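Local coordinates for protein dTDP-4-amino-4,6-dideoxyglucose formyltransferase (Shewanella sp. FDAARGOS_354, PDB 6V2T) that probably transfers a formyl group from a folate cofactor to the amino group of dTDP-4-amino-4,6-dideoxyglucose, a nucleotide-linked sugar of lipopolysaccharide O-antigen synthesis, at residues Asp154-Phe159 with Gln200-Glu205; Ser134-Lys139 with Ile233-Ala238; Met24-Val29 with Gln51-Asp56; Leu218-Leu223 with Tyr248-Asp253. All blocks are in the same frame, centred on the assembly; numbering follows the deposited sequence.

Interaction 1 (Asp154-Phe159 with Gln200-Glu205); sequences DGAILF and QKLSYE
The carbonyl oxygen of Lys-201 is approached by two waters, and both waters also hold the backbone of Ile-157. One water accepts from Ile-157 N at 3.0 Å and donates to Lys-201 O at 2.9 Å. The second donates to Ile-157 O at 2.8 Å. It also points to Lys-201 O, but that bond is unusually short and its geometry is doubtful. One peptide oxygen thus appears to serve both the N-H and the C=O of the facing residue. No direct hydrogen bond joins the two segments.

Around the waters the contact is thin and mostly van der Waals. Ala-156 points its methyl at the loop, and its CB lies 3.4 Å from Gln-200 O. The same methyl is 4.2 Å from CD2 of Leu-202, whose branch swings back toward it. Leu-158 and Gln-200 run alongside each other. Leu-158 CD2 lies 3.7 Å from Gln-200 CB, so the glutamine offers its aliphatic base and not its amide.

Residues 157-163 form an outermost strand of the seven-stranded sheet, with a classic beta bulge where Leu-158 and Phe-159 both face Ile-145. Strand 141-147 lies along one side of this strand, and the loop 200-205 lies near its start. Water takes the place of direct strand pairing here, which implies a solvated surface contact and not a continuation of the sheet.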
loop_
_atom_site.group_PDB
_atom_site.type_symbol
_atom_site.label_atom_id
_atom_site.label_comp_id
_atom_site.label_asym_id
_atom_site.label_seq_id
_atom_site.Cartn_x
_atom_site.Cartn_y
_atom_site.Cartn_z
ATOM N N ASP B 154 31.635 11.780 1.817
ATOM C CA ASP B 154 32.989 11.164 1.763
ATOM C C ASP B 154 33.922 11.669 2.873
ATOM O O ASP B 154 34.788 10.886 3.235
ATOM C CB ASP B 154 33.654 11.410 0.418
ATOM C CG ASP B 154 34.936 10.597 0.254
ATOM O OD1 ASP B 154 35.990 11.208 0.315
ATOM O OD2 ASP B 154 34.840 9.342 0.180
ATOM N N GLY B 155 33.727 12.876 3.435
ATOM C CA GLY B 155 34.644 13.481 4.419
ATOM C C GLY B 155 34.620 12.794 5.785
ATOM O O GLY B 155 33.768 11.913 5.989
ATOM N N ALA B 156 35.508 13.199 6.699
ATOM C CA ALA B 156 35.768 12.517 7.992
ATOM C C ALA B 156 34.470 12.466 8.809
ATOM O O ALA B 156 33.793 13.492 8.919
ATOM C CB ALA B 156 36.860 13.196 8.768
ATOM N N ILE B 157 34.144 11.286 9.314
ATOM C CA ILE B 157 32.977 11.036 10.201
ATOM C C ILE B 157 33.261 11.704 11.542
ATOM O O ILE B 157 34.345 11.455 12.124
ATOM C CB ILE B 157 32.706 9.527 10.323
ATOM C CG1 ILE B 157 32.425 8.930 8.941
ATOM C CG2 ILE B 157 31.567 9.270 11.290
ATOM C CD1 ILE B 157 32.320 7.451 8.949
ATOM N N LEU B 158 32.327 12.552 11.985
ATOM C CA LEU B 158 32.348 13.185 13.329
ATOM C C LEU B 158 31.505 12.355 14.312
ATOM O O LEU B 158 32.003 12.002 15.425
ATOM C CB LEU B 158 31.832 14.621 13.160
ATOM C CG LEU B 158 32.594 15.462 12.142
ATOM C CD1 LEU B 158 32.207 16.930 12.199
ATOM C CD2 LEU B 158 34.101 15.330 12.371
ATOM N N PHE B 159 30.257 12.077 13.958
ATOM C CA PHE B 159 29.326 11.258 14.766
ATOM C C PHE B 159 28.521 10.404 13.808
ATOM O O PHE B 159 28.209 10.923 12.719
ATOM C CB PHE B 159 28.371 12.148 15.559
ATOM C CG PHE B 159 29.086 13.092 16.480
ATOM C CD1 PHE B 159 29.557 12.670 17.717
ATOM C CD2 PHE B 159 29.315 14.392 16.095
ATOM C CE1 PHE B 159 30.227 13.553 18.554
ATOM C CE2 PHE B 159 30.004 15.265 16.927
ATOM C CZ PHE B 159 30.437 14.848 18.163
ATOM N N GLN B 200 37.916 13.423 14.300
ATOM C CA GLN B 200 37.754 13.515 12.828
ATOM C C GLN B 200 38.830 12.696 12.133
ATOM O O GLN B 200 39.335 13.190 11.081
ATOM C CB GLN B 200 37.827 14.971 12.332
ATOM C CG GLN B 200 39.226 15.573 12.203
ATOM C CD GLN B 200 39.232 17.056 11.915
ATOM O OE1 GLN B 200 38.699 17.880 12.672
ATOM N NE2 GLN B 200 39.884 17.415 10.817
ATOM N N LYS B 201 39.147 11.501 12.661
ATOM C CA LYS B 201 40.083 10.545 11.993
ATOM C C LYS B 201 39.471 10.057 10.668
ATOM O O LYS B 201 38.304 9.569 10.679
ATOM C CB LYS B 201 40.437 9.319 12.845
ATOM C CG LYS B 201 41.359 8.313 12.138
ATOM C CD LYS B 201 41.841 7.118 12.959
ATOM C CE LYS B 201 40.726 6.353 13.639
ATOM N NZ LYS B 201 40.486 6.869 15.008
ATOM N N LEU B 202 40.268 10.140 9.593
ATOM C CA LEU B 202 39.962 9.624 8.222
ATOM C C LEU B 202 39.764 8.094 8.234
ATOM O O LEU B 202 40.469 7.414 8.994
ATOM C CB LEU B 202 41.123 9.975 7.279
ATOM C CG LEU B 202 41.579 11.435 7.223
ATOM C CD1 LEU B 202 42.769 11.573 6.281
ATOM C CD2 LEU B 202 40.447 12.360 6.801
ATOM N N SER B 203 38.866 7.580 7.382
ATOM C CA SER B 203 38.744 6.142 7.001
ATOM C C SER B 203 39.269 5.963 5.579
ATOM O O SER B 203 38.996 6.849 4.747
ATOM C CB SER B 203 37.320 5.649 7.079
ATOM O OG SER B 203 36.908 5.524 8.428
ATOM N N TYR B 204 39.946 4.843 5.303
ATOM C CA TYR B 204 40.437 4.472 3.947
ATOM C C TYR B 204 39.532 3.368 3.376
ATOM O O TYR B 204 39.932 2.706 2.406
ATOM C CB TYR B 204 41.926 4.104 3.995
ATOM C CG TYR B 204 42.759 5.019 4.861
ATOM C CD1 TYR B 204 42.863 6.377 4.581
ATOM C CD2 TYR B 204 43.422 4.536 5.981
ATOM C CE1 TYR B 204 43.606 7.226 5.388
ATOM C CE2 TYR B 204 44.172 5.370 6.795
ATOM C CZ TYR B 204 44.265 6.719 6.497
ATOM O OH TYR B 204 45.004 7.532 7.305
ATOM N N GLU B 205 38.340 3.190 3.954
ATOM C CA GLU B 205 37.236 2.370 3.380
ATOM C C GLU B 205 36.403 3.274 2.453
ATOM O O GLU B 205 35.757 4.203 2.964
ATOM C CB GLU B 205 36.466 1.812 4.574
ATOM C CG GLU B 205 35.490 0.693 4.265
ATOM C CD GLU B 205 34.611 0.369 5.474
ATOM O OE1 GLU B 205 33.717 -0.514 5.356
ATOM O OE2 GLU B 205 34.797 1.032 6.537
HETATM O O HOH W 1 36.154 9.051 8.820
HETATM O O HOH W 2 36.595 9.756 12.480
#

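Interaction 2 (Ser134-Lys139 with Ile233-Ala238); sequences SIINKK and IDLLRA. With EDO (1,2-ethanediol), chain I.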
loop_
_atom_site.group_PDB
_atom_site.type_symbol
_atom_site.label_atom_id
_atom_site.label_comp_id
_atom_site.label_asym_id
_atom_site.label_seq_id
_atom_site.Cartn_x
_atom_site.Cartn_y
_atom_site.Cartn_z
ATOM N N SER B 134 19.903 0.083 0.975
ATOM C CA SER B 134 20.197 -0.835 2.101
ATOM C C SER B 134 19.150 -1.960 2.153
ATOM O O SER B 134 19.531 -3.093 2.530
ATOM C CB SER B 134 20.316 -0.129 3.436
ATOM O OG SER B 134 21.556 0.551 3.515
ATOM N N ILE B 135 17.866 -1.668 1.893
ATOM C CA ILE B 135 16.797 -2.687 2.084
ATOM C C ILE B 135 17.127 -3.850 1.152
ATOM O O ILE B 135 16.902 -4.999 1.527
ATOM C CB ILE B 135 15.386 -2.106 1.834
ATOM C CG1 ILE B 135 14.890 -1.370 3.080
ATOM C CG2 ILE B 135 14.408 -3.184 1.365
ATOM C CD1 ILE B 135 13.708 -0.382 2.850
ATOM N N ILE B 136 17.610 -3.515 -0.029
ATOM C CA ILE B 136 17.968 -4.468 -1.096
ATOM C C ILE B 136 19.338 -5.098 -0.831
ATOM O O ILE B 136 19.404 -6.337 -0.921
ATOM C CB ILE B 136 17.938 -3.778 -2.451
ATOM C CG1 ILE B 136 16.524 -3.292 -2.796
ATOM C CG2 ILE B 136 18.474 -4.709 -3.520
ATOM C CD1 ILE B 136 16.518 -2.269 -3.896
ATOM N N ASN B 137 20.390 -4.304 -0.567
ATOM C CA ASN B 137 21.778 -4.866 -0.583
ATOM C C ASN B 137 22.258 -5.205 0.836
ATOM O O ASN B 137 23.393 -5.608 0.958
ATOM C CB ASN B 137 22.761 -3.981 -1.340
ATOM C CG ASN B 137 23.012 -2.619 -0.723
ATOM O OD1 ASN B 137 22.905 -2.395 0.499
ATOM N ND2 ASN B 137 23.409 -1.707 -1.589
ATOM N N LYS B 138 21.455 -4.951 1.871
ATOM C CA LYS B 138 21.676 -5.390 3.270
ATOM C C LYS B 138 22.883 -4.699 3.900
ATOM O O LYS B 138 23.168 -5.023 5.073
ATOM C CB LYS B 138 21.843 -6.917 3.312
ATOM C CG LYS B 138 20.761 -7.699 2.579
ATOM C CD LYS B 138 19.322 -7.312 2.972
ATOM C CE LYS B 138 18.252 -7.949 2.092
ATOM N NZ LYS B 138 16.901 -7.574 2.566
ATOM N N LYS B 139 23.500 -3.725 3.221
ATOM C CA LYS B 139 24.473 -2.818 3.859
ATOM C C LYS B 139 23.799 -2.036 4.990
ATOM O O LYS B 139 22.595 -1.778 4.971
ATOM C CB LYS B 139 25.108 -1.927 2.795
ATOM C CG LYS B 139 26.005 -2.650 1.792
ATOM C CD LYS B 139 26.562 -1.712 0.774
ATOM C CE LYS B 139 27.259 -2.351 -0.397
ATOM N NZ LYS B 139 28.396 -3.178 0.056
ATOM N N ILE B 233 9.839 -9.138 -3.132
ATOM C CA ILE B 233 9.187 -8.355 -2.039
ATOM C C ILE B 233 10.174 -7.303 -1.525
ATOM O O ILE B 233 9.765 -6.133 -1.326
ATOM C CB ILE B 233 8.626 -9.270 -0.937
ATOM C CG1 ILE B 233 7.369 -9.993 -1.425
ATOM C CG2 ILE B 233 8.358 -8.479 0.339
ATOM C CD1 ILE B 233 6.788 -10.986 -0.465
ATOM N N ASP B 234 11.446 -7.672 -1.368
ATOM C CA ASP B 234 12.508 -6.766 -0.867
ATOM C C ASP B 234 12.666 -5.583 -1.824
ATOM O O ASP B 234 12.712 -4.429 -1.345
ATOM C CB ASP B 234 13.818 -7.532 -0.650
ATOM C CG ASP B 234 13.838 -8.320 0.638
ATOM O OD1 ASP B 234 12.844 -8.251 1.394
ATOM O OD2 ASP B 234 14.888 -8.937 0.927
ATOM N N LEU B 235 12.686 -5.823 -3.121
ATOM C CA LEU B 235 12.777 -4.743 -4.141
ATOM C C LEU B 235 11.563 -3.810 -4.029
ATOM O O LEU B 235 11.768 -2.548 -4.035
ATOM C CB LEU B 235 12.822 -5.380 -5.530
ATOM C CG LEU B 235 12.705 -4.429 -6.719
ATOM C CD1 LEU B 235 13.827 -3.420 -6.681
ATOM C CD2 LEU B 235 12.726 -5.211 -8.045
ATOM N N LEU B 236 10.348 -4.373 -4.012
ATOM C CA LEU B 236 9.102 -3.540 -4.020
ATOM C C LEU B 236 8.966 -2.790 -2.679
ATOM O O LEU B 236 8.588 -1.613 -2.708
ATOM C CB LEU B 236 7.887 -4.420 -4.313
ATOM C CG LEU B 236 7.877 -5.084 -5.686
ATOM C CD1 LEU B 236 6.655 -5.979 -5.828
ATOM C CD2 LEU B 236 7.939 -4.058 -6.812
ATOM N N ARG B 237 9.304 -3.407 -1.544
ATOM C CA ARG B 237 9.257 -2.677 -0.240
ATOM C C ARG B 237 10.316 -1.571 -0.198
ATOM O O ARG B 237 9.975 -0.456 0.313
ATOM C CB ARG B 237 9.266 -3.632 0.961
ATOM C CG ARG B 237 10.628 -4.160 1.379
ATOM C CD ARG B 237 10.394 -5.250 2.422
ATOM N NE ARG B 237 11.593 -6.022 2.682
ATOM C CZ ARG B 237 12.534 -5.746 3.578
ATOM N NH1 ARG B 237 12.477 -4.675 4.362
ATOM N NH2 ARG B 237 13.560 -6.570 3.677
ATOM N N ALA B 238 11.500 -1.781 -0.807
ATOM C CA ALA B 238 12.586 -0.782 -0.884
ATOM C C ALA B 238 12.092 0.446 -1.660
ATOM O O ALA B 238 12.524 1.546 -1.352
ATOM C CB ALA B 238 13.811 -1.345 -1.573
HETATM C C1 EDO I . 15.959 -6.752 6.423
HETATM O O1 EDO I . 15.895 -6.069 5.172
HETATM C C2 EDO I . 17.056 -7.734 6.357
HETATM O O2 EDO I . 16.953 -8.522 5.166
#
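A helix-helix contact joins helix 130-137, in the formyl transferase region, to helix 229-238 of the C-terminal dimerization region. Ala-238 and Asp-234 face the first helix from one side of the second. Ile-135 and Ile-136 meet them.

Ile-135 CG2 packs 3.5 Å from Ala-238 CB. Ile-136 adds CG1 to the same methyl at 3.6 Å, so two isoleucines close on one alanine. Ile-136 and Leu-235 then lie alongside each other with the same heading, their CD1 atoms 4.0 Å apart.

A salt-bridge network of Lys-138, Asp-234 and Arg-237 flanks this apolar patch. Lys-138 follows the helix with positive phi (67°). Its chain bends at CB-CG (chi2 -51°), which turns the amine back to the helix end. There NZ donates to Ile-135 O and to Asp-234 OD2. NZ lies 2.9 Å from Asp-234 OD2 and approaches from above the carboxylate plane. The other carboxylate oxygen, OD1, is held by Arg-237 NE and NH2 together, from one face. This side-on grip helps fix the guanidinium. Arg-237 NH1 has a further partner in the carbonyl of Asp-169.

The two cations lie close, but Asp-234 binds both, Lys-138 through OD2 and Arg-237 through OD1, and probably offsets the repulsion. A 1,2-ethanediol, probably a crystallisation additive, also accepts from both. Its O1 lies in the guanidinium plane, 2.8 Å from Arg-237 NH2. Over one guanidinium face sits Ile-135 CG2, 3.8 Å above the plane and centred on it.

Interaction 3 (Met24-Val29 with Gln51-Asp56); sequences MHVLIV and QSVTFD
Met-24 and Val-53 begin a parallel strand pair within a beta-alpha-beta unit: strand 24-30, helix 33-45, strand 53-60. This pair belongs to the Rossmann-like sheet of the formyltransferase fold. Five backbone hydrogen bonds run from Met-24 N to Ser-52 O through to Ile-28 N to Asp-56 O, the last at 2.8 Å. The short strand segments cross at -25°.

Met-24, Val-26, Val-53 and Phe-55 share one face. Val-26 splits its branches between two partners. CG1 points away from the backbone N (chi1 172°) and lies 3.6 Å from Phe-55 CD1. CG2 takes the other side and meets Val-53 CG1 at 3.5 Å. The phenyl group stands alongside Val-26. Val-194 of helix 171-194 packs on all four residues of this face. Phe-50 meets the Phe-55 ring edge-to-face.

His-25, Thr-54, Leu-27 and Asp-56 occupy the other face. Thr-54 holds OG1 astride its own backbone, flanked by N and C (chi1 72°), which places the hydroxyl beside the histidine. OG1 lies near the ring plane, at the edge, 3.5 Å from His-25 CD2. Asp-56 bonds outward through OD2 to the hydroxyl of Tyr-92. Farther along the strand, Ile-28 reaches back to the phenyl group, its CD1 3.4 Å from Phe-55 CD1.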
loop_
_atom_site.group_PDB
_atom_site.type_symbol
_atom_site.label_atom_id
_atom_site.label_comp_id
_atom_site.label_asym_id
_atom_site.label_seq_id
_atom_site.Cartn_x
_atom_site.Cartn_y
_atom_site.Cartn_z
ATOM N N MET B 24 30.144 34.401 16.527
ATOM C CA MET B 24 30.212 33.319 15.510
ATOM C C MET B 24 28.893 33.257 14.730
ATOM O O MET B 24 27.842 33.172 15.376
ATOM C CB MET B 24 30.457 31.972 16.170
ATOM C CG MET B 24 30.871 30.906 15.138
ATOM S SD MET B 24 30.679 29.368 15.925
ATOM C CE MET B 24 31.416 28.309 14.673
ATOM N N HIS B 25 28.985 33.313 13.402
ATOM C CA HIS B 25 27.890 33.129 12.417
ATOM C C HIS B 25 27.945 31.707 11.853
ATOM O O HIS B 25 28.995 31.332 11.290
ATOM C CB HIS B 25 28.028 34.183 11.318
ATOM C CG HIS B 25 28.233 35.546 11.892
ATOM N ND1 HIS B 25 29.468 36.164 11.914
ATOM C CD2 HIS B 25 27.380 36.374 12.534
ATOM C CE1 HIS B 25 29.357 37.336 12.509
ATOM N NE2 HIS B 25 28.087 37.485 12.903
ATOM N N VAL B 26 26.867 30.946 12.026
ATOM C CA VAL B 26 26.697 29.571 11.472
ATOM C C VAL B 26 25.611 29.626 10.405
ATOM O O VAL B 26 24.493 30.136 10.726
ATOM C CB VAL B 26 26.354 28.555 12.571
ATOM C CG1 VAL B 26 25.981 27.200 11.987
ATOM C CG2 VAL B 26 27.462 28.443 13.605
ATOM N N LEU B 27 25.923 29.170 9.184
ATOM C CA LEU B 27 24.947 29.080 8.076
ATOM C C LEU B 27 24.400 27.647 7.983
ATOM O O LEU B 27 25.175 26.675 7.771
ATOM C CB LEU B 27 25.562 29.541 6.754
ATOM C CG LEU B 27 24.670 29.306 5.531
ATOM C CD1 LEU B 27 23.452 30.226 5.583
ATOM C CD2 LEU B 27 25.446 29.517 4.241
ATOM N N ILE B 28 23.079 27.509 8.088
ATOM C CA ILE B 28 22.403 26.202 7.913
ATOM C C ILE B 28 21.725 26.225 6.546
ATOM O O ILE B 28 20.875 27.111 6.296
ATOM C CB ILE B 28 21.518 25.905 9.132
ATOM C CG1 ILE B 28 22.401 25.807 10.384
ATOM C CG2 ILE B 28 20.700 24.641 8.928
ATOM C CD1 ILE B 28 21.637 25.898 11.656
ATOM N N VAL B 29 22.211 25.364 5.640
ATOM C CA VAL B 29 21.631 25.182 4.286
ATOM C C VAL B 29 20.874 23.863 4.293
ATOM O O VAL B 29 21.471 22.809 4.588
ATOM C CB VAL B 29 22.670 25.187 3.159
ATOM C CG1 VAL B 29 21.994 25.200 1.796
ATOM C CG2 VAL B 29 23.630 26.349 3.279
ATOM N N GLN B 51 24.895 31.927 23.324
ATOM C CA GLN B 51 24.985 33.377 23.626
ATOM C C GLN B 51 25.698 34.085 22.472
ATOM O O GLN B 51 25.173 35.112 22.007
ATOM C CB GLN B 51 25.730 33.608 24.947
ATOM C CG GLN B 51 25.011 34.532 25.917
ATOM C CD GLN B 51 23.742 33.940 26.482
ATOM O OE1 GLN B 51 22.850 34.661 26.925
ATOM N NE2 GLN B 51 23.645 32.619 26.471
ATOM N N SER B 52 26.827 33.544 21.996
ATOM C CA SER B 52 27.727 34.224 21.024
ATOM C C SER B 52 27.700 33.541 19.644
ATOM O O SER B 52 28.614 33.839 18.829
ATOM C CB SER B 52 29.133 34.310 21.546
ATOM O OG SER B 52 29.159 34.693 22.912
ATOM N N VAL B 53 26.689 32.709 19.356
ATOM C CA VAL B 53 26.525 32.077 18.007
ATOM C C VAL B 53 25.198 32.538 17.404
ATOM O O VAL B 53 24.175 32.324 18.074
ATOM C CB VAL B 53 26.571 30.544 18.095
ATOM C CG1 VAL B 53 26.570 29.914 16.710
ATOM C CG2 VAL B 53 27.748 30.048 18.918
ATOM N N THR B 54 25.183 33.118 16.199
ATOM C CA THR B 54 23.906 33.307 15.454
ATOM C C THR B 54 23.828 32.385 14.228
ATOM O O THR B 54 24.801 32.326 13.408
ATOM C CB THR B 54 23.617 34.773 15.126
ATOM O OG1 THR B 54 24.497 35.238 14.110
ATOM C CG2 THR B 54 23.762 35.651 16.349
ATOM N N PHE B 55 22.677 31.716 14.122
ATOM C CA PHE B 55 22.292 30.773 13.045
ATOM C C PHE B 55 21.422 31.475 12.007
ATOM O O PHE B 55 20.382 32.048 12.375
ATOM C CB PHE B 55 21.536 29.612 13.663
ATOM C CG PHE B 55 22.369 28.795 14.601
ATOM C CD1 PHE B 55 23.140 27.754 14.122
ATOM C CD2 PHE B 55 22.386 29.065 15.958
ATOM C CE1 PHE B 55 23.890 26.991 14.990
ATOM C CE2 PHE B 55 23.159 28.304 16.823
ATOM C CZ PHE B 55 23.903 27.270 16.338
ATOM N N ASP B 56 21.873 31.462 10.753
ATOM C CA ASP B 56 21.104 31.870 9.551
ATOM C C ASP B 56 20.679 30.608 8.800
ATOM O O ASP B 56 21.433 29.632 8.838
ATOM C CB ASP B 56 21.931 32.753 8.635
ATOM C CG ASP B 56 22.215 34.106 9.248
ATOM O OD1 ASP B 56 21.595 34.402 10.256
ATOM O OD2 ASP B 56 23.050 34.820 8.706
#

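Interaction 4 (Leu218-Leu223 with Tyr248-Asp253); sequences LCKLNL and YYLRPD
Tyr-248 N donates to Cys-219 O at 3.0 Å, and Tyr-248 O accepts from Leu-221 N at 2.8 Å. These two bonds flank Lys-220 and make a single beta bridge between Lys-220 and Tyr-248. A chi1 of 67° tucks the Tyr-248 ring back over the backbone of Lys-220. Lys-220 CA sits over one ring face in a CH-pi contact, 4.3 Å from the centroid and shifted toward the rim. Farther out, Lys-220 CB packs against Tyr-248 OH.

Tyr-249 comes next and turns its side chain to the first segment. Leu-223 CD1 lies over the centre of its ring, 3.5 Å from the centroid and 12° off the normal. This is a well-centred CH-pi contact, and Leu-223 CD2 adds a looser touch near CD2 of the ring. At Leu-250 a water takes over from direct pairing. It accepts from Leu-250 N and donates to Leu-221 O at 2.8 Å. The Leu-250 side chain meets the lysine, CD1 to Lys-220 CE at 4.0 Å.

Arg-251 turns to the second subunit and forms a salt bridge with Glu-167 of that chain. Strand 248-250 pairs antiparallel with strand 256-266 in the dimerization region. Residues 218-223 run on from helix 212-219 and pack through Leu-221 on helix 229-238, while Leu-223 meets Arg-230 of the second subunit.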
loop_
_atom_site.group_PDB
_atom_site.type_symbol
_atom_site.label_atom_id
_atom_site.label_comp_id
_atom_site.label_asym_id
_atom_site.label_seq_id
_atom_site.Cartn_x
_atom_site.Cartn_y
_atom_site.Cartn_z
ATOM N N LEU B 218 16.504 1.236 -10.755
ATOM C CA LEU B 218 15.866 0.227 -9.864
ATOM C C LEU B 218 14.356 0.293 -10.043
ATOM O O LEU B 218 13.675 -0.731 -9.862
ATOM C CB LEU B 218 16.157 0.533 -8.393
ATOM C CG LEU B 218 17.398 -0.103 -7.790
ATOM C CD1 LEU B 218 17.476 0.309 -6.329
ATOM C CD2 LEU B 218 17.368 -1.616 -7.941
ATOM N N CYS B 219 13.865 1.481 -10.367
ATOM C CA CYS B 219 12.420 1.795 -10.401
ATOM C C CYS B 219 11.775 1.065 -11.579
ATOM O O CYS B 219 10.624 0.700 -11.450
ATOM C CB CYS B 219 12.190 3.295 -10.482
ATOM S SG CYS B 219 12.278 4.124 -8.871
ATOM N N LYS B 220 12.528 0.831 -12.662
ATOM C CA LYS B 220 12.016 0.199 -13.904
ATOM C C LYS B 220 11.991 -1.308 -13.679
ATOM O O LYS B 220 13.065 -1.953 -13.707
ATOM C CB LYS B 220 12.860 0.585 -15.124
ATOM C CG LYS B 220 12.313 0.040 -16.438
ATOM C CD LYS B 220 13.077 0.461 -17.676
ATOM C CE LYS B 220 12.693 -0.409 -18.858
ATOM N NZ LYS B 220 13.460 -0.049 -20.072
ATOM N N LEU B 221 10.810 -1.849 -13.409
ATOM C CA LEU B 221 10.676 -3.283 -13.088
ATOM C C LEU B 221 10.781 -4.101 -14.380
ATOM O O LEU B 221 10.272 -3.645 -15.406
ATOM C CB LEU B 221 9.319 -3.507 -12.421
ATOM C CG LEU B 221 9.108 -2.720 -11.135
ATOM C CD1 LEU B 221 7.715 -3.012 -10.597
ATOM C CD2 LEU B 221 10.179 -3.042 -10.105
ATOM N N ASN B 222 11.354 -5.293 -14.266
ATOM C CA ASN B 222 11.342 -6.341 -15.322
ATOM C C ASN B 222 10.418 -7.463 -14.842
ATOM O O ASN B 222 10.845 -8.276 -13.996
ATOM C CB ASN B 222 12.771 -6.792 -15.636
ATOM C CG ASN B 222 12.818 -8.038 -16.490
ATOM O OD1 ASN B 222 11.869 -8.310 -17.215
ATOM N ND2 ASN B 222 13.874 -8.830 -16.335
ATOM N N LEU B 223 9.195 -7.510 -15.364
ATOM C CA LEU B 223 8.179 -8.534 -14.993
ATOM C C LEU B 223 8.650 -9.961 -15.341
ATOM O O LEU B 223 8.042 -10.896 -14.841
ATOM C CB LEU B 223 6.868 -8.168 -15.690
ATOM C CG LEU B 223 6.124 -6.966 -15.087
ATOM C CD1 LEU B 223 4.779 -6.735 -15.776
ATOM C CD2 LEU B 223 5.942 -7.141 -13.591
ATOM N N TYR B 248 7.635 1.014 -11.259
ATOM C CA TYR B 248 6.655 0.894 -12.363
ATOM C C TYR B 248 7.145 -0.163 -13.344
ATOM O O TYR B 248 8.346 -0.430 -13.365
ATOM C CB TYR B 248 6.465 2.229 -13.081
ATOM C CG TYR B 248 7.693 2.668 -13.822
ATOM C CD1 TYR B 248 8.697 3.370 -13.173
ATOM C CD2 TYR B 248 7.892 2.317 -15.149
ATOM C CE1 TYR B 248 9.848 3.760 -13.832
ATOM C CE2 TYR B 248 9.045 2.685 -15.819
ATOM C CZ TYR B 248 10.011 3.429 -15.164
ATOM O OH TYR B 248 11.161 3.774 -15.800
ATOM N N TYR B 249 6.234 -0.734 -14.133
ATOM C CA TYR B 249 6.567 -1.405 -15.421
ATOM C C TYR B 249 5.923 -0.611 -16.567
ATOM O O TYR B 249 4.860 0.051 -16.411
ATOM C CB TYR B 249 6.238 -2.906 -15.409
ATOM C CG TYR B 249 4.788 -3.271 -15.202
ATOM C CD1 TYR B 249 3.903 -3.355 -16.278
ATOM C CD2 TYR B 249 4.296 -3.518 -13.931
ATOM C CE1 TYR B 249 2.576 -3.695 -16.091
ATOM C CE2 TYR B 249 2.969 -3.862 -13.730
ATOM C CZ TYR B 249 2.105 -3.928 -14.809
ATOM O OH TYR B 249 0.803 -4.241 -14.572
ATOM N N LEU B 250 6.619 -0.636 -17.707
ATOM C CA LEU B 250 6.205 -0.004 -18.984
ATOM C C LEU B 250 5.226 -0.928 -19.713
ATOM O O LEU B 250 5.553 -2.113 -19.858
ATOM C CB LEU B 250 7.450 0.220 -19.845
ATOM C CG LEU B 250 8.130 1.567 -19.656
ATOM C CD1 LEU B 250 9.522 1.561 -20.277
ATOM C CD2 LEU B 250 7.265 2.677 -20.233
ATOM N N ARG B 251 4.093 -0.393 -20.172
ATOM C CA ARG B 251 3.132 -1.128 -21.045
ATOM C C ARG B 251 3.505 -0.906 -22.513
ATOM O O ARG B 251 4.097 0.125 -22.831
ATOM C CB ARG B 251 1.714 -0.663 -20.714
ATOM C CG ARG B 251 1.169 -1.288 -19.440
ATOM C CD ARG B 251 -0.166 -0.738 -18.978
ATOM N NE ARG B 251 -1.163 -0.622 -20.036
ATOM C CZ ARG B 251 -1.757 -1.646 -20.650
ATOM N NH1 ARG B 251 -2.672 -1.397 -21.570
ATOM N NH2 ARG B 251 -1.475 -2.902 -20.326
ATOM N N PRO B 252 3.208 -1.852 -23.443
ATOM C CA PRO B 252 3.471 -1.649 -24.873
ATOM C C PRO B 252 3.117 -0.254 -25.422
ATOM O O PRO B 252 3.919 0.270 -26.159
ATOM C CB PRO B 252 2.629 -2.766 -25.510
ATOM C CG PRO B 252 2.783 -3.898 -24.523
ATOM C CD PRO B 252 2.690 -3.207 -23.175
ATOM N N ASP B 253 1.990 0.351 -25.025
ATOM C CA ASP B 253 1.566 1.697 -25.521
ATOM C C ASP B 253 2.266 2.834 -24.749
ATOM O O ASP B 253 1.805 3.989 -24.877
ATOM C CB ASP B 253 0.042 1.868 -25.493
ATOM C CG ASP B 253 -0.606 1.760 -24.121
ATOM O OD1 ASP B 253 -1.604 1.014 -24.009
ATOM O OD2 ASP B 253 -0.120 2.426 -23.175
HETATM O O HOH W 3 9.386 -1.973 -17.437
#

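How the interactions relate
Along the chain, interaction 3 closes first. Interaction 1 falls between the two segments of interaction 2, whose segments alternate with those of interaction 4. Interactions 1 and 3 reach the same seven-stranded sheet, with centres 24 Å apart. Interaction 3 lies within it, and interaction 1 lies at the outermost strand 157-163. Interactions 2 and 4 have centres 18 Å apart and touch. Ile-136 CD1 meets Leu-218 CD1 at 3.7 Å, and Leu-235 CD2 meets Leu-221 CD2 at 3.9 Å. The centres of interactions 3 and 4 are 47 Å apart, on opposite sides of the chain's centre. Interactions 2 and 4 thus form one packed block beside the second subunit, while 1 and 3 belong to the sheet.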